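Local coordinates for protein 11S globulin subunit beta (Cucurbita maxima, PDB 2E9Q) that serves as a seed storage protein, a hexameric 11S globulin of the cupin superfamily that holds a nutrient reserve in the pumpkin seed, at residues A[72-77]-A[240-245]. Numbering follows the deposited sequence.
Sequences PKGLLL and DRIVQV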
loop_
_atom_site.group_PDB
_atom_site.type_symbol
_atom_site.label_atom_id
_atom_site.label_comp_id
_atom_site.label_asym_id
_atom_site.label_seq_id
_atom_site.Cartn_x
_atom_site.Cartn_y
_atom_site.Cartn_z
ATOM N N PRO A 72 39.216 1.817 -12.813
ATOM C CA PRO A 72 39.487 3.118 -13.429
ATOM C C PRO A 72 39.104 3.148 -14.898
ATOM O O PRO A 72 39.376 2.202 -15.640
ATOM C CB PRO A 72 40.974 3.287 -13.201
ATOM C CG PRO A 72 41.127 2.716 -11.816
ATOM C CD PRO A 72 40.332 1.421 -11.933
ATOM N N LYS A 73 38.453 4.236 -15.300
ATOM C CA LYS A 73 38.000 4.422 -16.674
ATOM C C LYS A 73 36.816 3.511 -16.970
ATOM O O LYS A 73 36.432 3.333 -18.125
ATOM C CB LYS A 73 39.132 4.136 -17.672
ATOM C CG LYS A 73 40.380 5.011 -17.498
ATOM C CD LYS A 73 40.070 6.497 -17.671
ATOM C CE LYS A 73 41.306 7.363 -17.438
ATOM N NZ LYS A 73 41.013 8.827 -17.531
ATOM N N GLY A 74 36.235 2.942 -15.920
ATOM C CA GLY A 74 35.100 2.056 -16.098
ATOM C C GLY A 74 33.766 2.772 -16.195
ATOM O O GLY A 74 33.510 3.734 -15.476
ATOM N N LEU A 75 32.910 2.293 -17.090
ATOM C CA LEU A 75 31.595 2.878 -17.278
ATOM C C LEU A 75 30.468 1.847 -17.117
ATOM O O LEU A 75 30.352 0.913 -17.905
ATOM C CB LEU A 75 31.501 3.511 -18.671
ATOM C CG LEU A 75 30.108 3.993 -19.106
ATOM C CD1 LEU A 75 29.717 5.245 -18.316
ATOM C CD2 LEU A 75 30.098 4.275 -20.611
ATOM N N LEU A 76 29.650 2.011 -16.083
ATOM C CA LEU A 76 28.516 1.124 -15.874
ATOM C C LEU A 76 27.479 1.660 -16.838
ATOM O O LEU A 76 27.038 2.800 -16.715
ATOM C CB LEU A 76 28.004 1.228 -14.437
ATOM C CG LEU A 76 26.674 0.535 -14.098
ATOM C CD1 LEU A 76 26.729 -0.957 -14.430
ATOM C CD2 LEU A 76 26.380 0.752 -12.610
ATOM N N LEU A 77 27.112 0.854 -17.820
ATOM C CA LEU A 77 26.151 1.285 -18.813
ATOM C C LEU A 77 24.820 1.662 -18.183
ATOM O O LEU A 77 24.436 1.116 -17.143
ATOM C CB LEU A 77 25.956 0.186 -19.851
ATOM C CG LEU A 77 27.288 -0.339 -20.409
ATOM C CD1 LEU A 77 27.024 -1.412 -21.444
ATOM C CD2 LEU A 77 28.068 0.815 -21.026
ATOM N N ASP A 240 29.717 -6.977 -21.381
ATOM C CA ASP A 240 28.746 -7.033 -20.293
ATOM C C ASP A 240 28.352 -5.605 -19.863
ATOM O O ASP A 240 28.368 -4.693 -20.684
ATOM C CB ASP A 240 29.273 -7.837 -19.109
ATOM C CG ASP A 240 28.148 -8.339 -18.208
ATOM O OD1 ASP A 240 27.963 -7.791 -17.099
ATOM O OD2 ASP A 240 27.434 -9.279 -18.622
ATOM N N ARG A 241 28.039 -5.402 -18.589
ATOM C CA ARG A 241 27.566 -4.099 -18.114
ATOM C C ARG A 241 28.545 -2.982 -17.713
ATOM O O ARG A 241 28.142 -1.815 -17.621
ATOM C CB ARG A 241 26.588 -4.331 -16.962
ATOM C CG ARG A 241 27.237 -4.475 -15.601
ATOM C CD ARG A 241 26.325 -5.265 -14.668
ATOM N NE ARG A 241 26.196 -6.642 -15.133
ATOM C CZ ARG A 241 25.041 -7.270 -15.321
ATOM N NH1 ARG A 241 23.905 -6.634 -15.075
ATOM N NH2 ARG A 241 25.023 -8.526 -15.771
ATOM N N ILE A 242 29.805 -3.321 -17.444
ATOM C CA ILE A 242 30.785 -2.309 -17.067
ATOM C C ILE A 242 31.841 -2.265 -18.175
ATOM O O ILE A 242 32.606 -3.215 -18.348
ATOM C CB ILE A 242 31.437 -2.651 -15.710
ATOM C CG1 ILE A 242 30.353 -2.856 -14.643
ATOM C CG2 ILE A 242 32.372 -1.533 -15.279
ATOM C CD1 ILE A 242 30.888 -3.316 -13.295
ATOM N N VAL A 243 31.879 -1.168 -18.931
ATOM C CA VAL A 243 32.811 -1.058 -20.049
ATOM C C VAL A 243 33.988 -0.081 -19.912
ATOM O O VAL A 243 33.959 0.867 -19.127
ATOM C CB VAL A 243 32.050 -0.704 -21.335
ATOM C CG1 VAL A 243 30.911 -1.693 -21.550
ATOM C CG2 VAL A 243 31.506 0.716 -21.246
ATOM N N GLN A 244 35.031 -0.335 -20.693
ATOM C CA GLN A 244 36.215 0.514 -20.694
ATOM C C GLN A 244 35.915 1.677 -21.633
ATOM O O GLN A 244 35.519 1.462 -22.777
ATOM C CB GLN A 244 37.421 -0.265 -21.226
ATOM C CG GLN A 244 38.767 0.392 -20.958
ATOM C CD GLN A 244 39.251 0.144 -19.541
ATOM O OE1 GLN A 244 40.300 0.647 -19.125
ATOM N NE2 GLN A 244 38.489 -0.649 -18.790
ATOM N N VAL A 245 36.071 2.904 -21.151
ATOM C CA VAL A 245 35.819 4.061 -22.005
ATOM C C VAL A 245 37.049 4.266 -22.885
ATOM O O VAL A 245 38.185 4.238 -22.406
ATOM C CB VAL A 245 35.569 5.347 -21.188
ATOM C CG1 VAL A 245 34.419 5.129 -20.221
ATOM C CG2 VAL A 245 36.818 5.745 -20.448
#
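Leu-75 and Val-243 form the hydrogen-bonded pair at the middle of an antiparallel beta pairing, in which the short strand 242-244 is added to strand 74-81 of the N-terminal cupin domain, with strand 145-149 also paired to 74-81. Four backbone hydrogen bonds join the segments: Leu-75 N to Val-243 O (2.7 Å) and Val-243 N to Leu-75 O (2.8 Å) around the central pair, Val-245 N to Lys-73 O at one end and Leu-77 N to Arg-241 O at the other. The flanking pairs, Gly-74 with Gln-244 and Leu-76 with Ile-242, are non-hydrogen-bonded.

Apolar contacts cover both faces of the pairing. On the face of Leu-75 and Val-243, Leu-75 CB rests on Val-245 CG1 (3.7 Å), while Leu-77 crosses Val-243 at about a right angle. With CG anti to its carbonyl carbon (chi1 -50°), Leu-77 brings CD2 unusually close to Val-243 CG2, at 3.4 Å, and lays CD1 against Asp-240 O. Cutting Leu-77 back to an alanine is likely to leave both methyls of Val-243 without this neighbour and open a gap towards Met-428 of a neighbouring subunit, which also packs on the leucine. On the Leu-76 and Ile-242 face, Leu-76 CD1 touches Arg-241 CG (3.7 Å) and, more distantly, Ile-242 CG1; Ile-70 of strand 63-70 packs on both Leu-76 and Ile-242.

Within segment 240-245, side-chain polar bonds join Arg-241, whose NH1 also makes a salt bridge with Glu-187, to its neighbour Asp-240. Asp-240 OD1 accepts a hydrogen bond from Arg-241 N, above the carboxylate plane, and on the same face a salt-bridging one from Arg-241 NE (2.9 Å), nearly along the C-O axis, with OD1 tilted 30° from the guanidinium plane.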